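Long-range contact in ABC transporter, substrate-binding protein (Clostridium perfringens, PDB 4EDP), which probably binds a solute outside the cell and delivers it to the membrane part of an ABC transporter for uptake: residues Tyr136-Ile141 and Leu262-Ile267. Numbering follows the deposited sequence.
Sequences YTLNSI and LNFNTI
The ring of Tyr136 packs against Asn265 and Ile267, meeting both at a slant, with CD1 3.5 Å from CG1 of Ile267 and CE1 3.4 Å from CB of Asn265. Its CG sits between the backbone N and the carbonyl carbon (chi1 66°), which swings the ring across toward residues 262-267. CG2 of Thr137 rests on one ring face, near the rim. Tyr91 meets the ring edge-to-face, and an acetate ion, probably from the crystallisation liquor, lies close by.

The two strands run antiparallel. Tyr136 N bonds to Asn265 O at 3.0 Å, whereas the bond from Asn265 N to Thr137 O is weak. Asn139 and Asn263 form a hydrogen-bonded pair, joined in both directions through their backbones. Their side chains add a third bond, from ND2 of Asn139 to OD1 of Asn263 (3.1 Å), nearly straight at 165°, with the amide planes 52° apart. Between this pair and Thr137-Asn265, on the other face of the sheet, CB of Leu138 packs 3.7 Å from CD1 of Phe264.

These strands are consistent with hinge crossings between the two lobes of a periplasmic-binding-protein fold. Three hydrogen bonds at Asn139-Asn263 probably hold the strands in register there.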
loop_
_atom_site.group_PDB
_atom_site.type_symbol
_atom_site.label_atom_id
_atom_site.label_comp_id
_atom_site.label_asym_id
_atom_site.label_seq_id
_atom_site.Cartn_x
_atom_site.Cartn_y
_atom_site.Cartn_z
ATOM N N TYR A 136 2.415 -4.108 -8.840
ATOM C CA TYR A 136 2.869 -3.250 -9.944
ATOM C C TYR A 136 3.337 -1.883 -9.383
ATOM O O TYR A 136 3.921 -1.065 -10.112
ATOM C CB TYR A 136 1.769 -3.029 -11.017
ATOM C CG TYR A 136 0.604 -2.242 -10.495
ATOM C CD1 TYR A 136 -0.421 -2.868 -9.799
ATOM C CD2 TYR A 136 0.564 -0.856 -10.618
ATOM C CE1 TYR A 136 -1.469 -2.148 -9.267
ATOM C CE2 TYR A 136 -0.493 -0.126 -10.101
ATOM C CZ TYR A 136 -1.501 -0.775 -9.427
ATOM O OH TYR A 136 -2.545 -0.051 -8.884
ATOM N N THR A 137 3.026 -1.608 -8.114
ATOM C CA THR A 137 3.448 -0.387 -7.456
ATOM C C THR A 137 3.515 -0.672 -5.967
ATOM O O THR A 137 2.975 -1.692 -5.482
ATOM C CB THR A 137 2.487 0.802 -7.727
ATOM O OG1 THR A 137 3.082 2.029 -7.299
ATOM C CG2 THR A 137 1.132 0.602 -6.987
ATOM N N LEU A 138 4.161 0.230 -5.238
ATOM C CA LEU A 138 4.305 0.113 -3.794
ATOM C C LEU A 138 4.211 1.486 -3.153
ATOM O O LEU A 138 4.327 2.505 -3.831
ATOM C CB LEU A 138 5.647 -0.554 -3.438
ATOM C CG LEU A 138 6.943 0.189 -3.805
ATOM C CD1 LEU A 138 7.271 1.331 -2.823
ATOM C CD2 LEU A 138 8.130 -0.786 -3.825
ATOM N N ASN A 139 3.990 1.490 -1.848
ATOM C CA ASN A 139 3.920 2.683 -1.018
ATOM C C ASN A 139 4.598 2.336 0.314
ATOM O O ASN A 139 4.753 1.145 0.651
ATOM C CB ASN A 139 2.484 3.074 -0.693
ATOM C CG ASN A 139 1.639 3.299 -1.925
ATOM O OD1 ASN A 139 2.000 4.076 -2.810
ATOM N ND2 ASN A 139 0.486 2.660 -1.964
ATOM N N SER A 140 4.968 3.355 1.080
ATOM C CA SER A 140 5.595 3.121 2.410
ATOM C C SER A 140 5.099 4.139 3.412
ATOM O O SER A 140 4.366 5.066 3.064
ATOM C CB SER A 140 7.124 3.171 2.362
ATOM O OG SER A 140 7.646 4.470 2.062
ATOM N N ILE A 141 5.507 3.949 4.660
ATOM C CA ILE A 141 5.177 4.865 5.737
ATOM C C ILE A 141 6.454 5.377 6.382
ATOM O O ILE A 141 7.548 4.907 6.087
ATOM C CB ILE A 141 4.284 4.215 6.814
ATOM C CG1 ILE A 141 4.909 2.912 7.328
ATOM C CG2 ILE A 141 2.851 3.963 6.247
ATOM C CD1 ILE A 141 4.134 2.273 8.450
ATOM N N LEU A 262 6.042 -1.622 3.824
ATOM C CA LEU A 262 5.507 -1.369 2.508
ATOM C C LEU A 262 4.110 -1.932 2.358
ATOM O O LEU A 262 3.704 -2.836 3.102
ATOM C CB LEU A 262 6.355 -2.078 1.444
ATOM C CG LEU A 262 7.856 -1.815 1.450
ATOM C CD1 LEU A 262 8.547 -2.616 0.330
ATOM C CD2 LEU A 262 8.123 -0.328 1.351
ATOM N N ASN A 263 3.367 -1.362 1.419
ATOM C CA ASN A 263 2.085 -1.930 0.995
ATOM C C ASN A 263 2.129 -1.897 -0.544
ATOM O O ASN A 263 2.849 -1.079 -1.128
ATOM C CB ASN A 263 0.856 -1.267 1.596
ATOM C CG ASN A 263 0.692 0.161 1.196
ATOM O OD1 ASN A 263 0.133 0.470 0.133
ATOM N ND2 ASN A 263 1.103 1.064 2.086
ATOM N N PHE A 264 1.410 -2.819 -1.169
ATOM C CA PHE A 264 1.396 -2.951 -2.628
ATOM C C PHE A 264 -0.006 -2.935 -3.211
ATOM O O PHE A 264 -0.971 -3.260 -2.520
ATOM C CB PHE A 264 1.961 -4.338 -3.014
ATOM C CG PHE A 264 3.353 -4.630 -2.470
ATOM C CD1 PHE A 264 4.460 -3.994 -2.989
ATOM C CD2 PHE A 264 3.542 -5.554 -1.470
ATOM C CE1 PHE A 264 5.737 -4.242 -2.500
ATOM C CE2 PHE A 264 4.821 -5.808 -0.984
ATOM C CZ PHE A 264 5.911 -5.139 -1.490
ATOM N N ASN A 265 -0.102 -2.577 -4.493
ATOM C CA ASN A 265 -1.319 -2.746 -5.263
ATOM C C ASN A 265 -0.884 -3.797 -6.283
ATOM O O ASN A 265 0.245 -3.763 -6.774
ATOM C CB ASN A 265 -1.802 -1.472 -5.952
ATOM C CG ASN A 265 -2.242 -0.413 -4.959
ATOM O OD1 ASN A 265 -2.614 -0.726 -3.822
ATOM N ND2 ASN A 265 -2.233 0.832 -5.391
ATOM N N THR A 266 -1.772 -4.725 -6.612
ATOM C CA THR A 266 -1.439 -5.804 -7.514
ATOM C C THR A 266 -2.419 -5.932 -8.667
ATOM O O THR A 266 -3.496 -5.348 -8.638
ATOM C CB THR A 266 -1.468 -7.158 -6.755
ATOM O OG1 THR A 266 -2.809 -7.483 -6.374
ATOM C CG2 THR A 266 -0.559 -7.136 -5.516
ATOM N N ILE A 267 -2.040 -6.709 -9.679
ATOM C CA ILE A 267 -2.924 -6.973 -10.824
ATOM C C ILE A 267 -3.084 -8.483 -10.933
ATOM O O ILE A 267 -2.090 -9.219 -11.000
ATOM C CB ILE A 267 -2.363 -6.485 -12.181
ATOM C CG1 ILE A 267 -1.914 -5.038 -12.115
ATOM C CG2 ILE A 267 -3.407 -6.699 -13.304
ATOM C CD1 ILE A 267 -1.176 -4.563 -13.367
#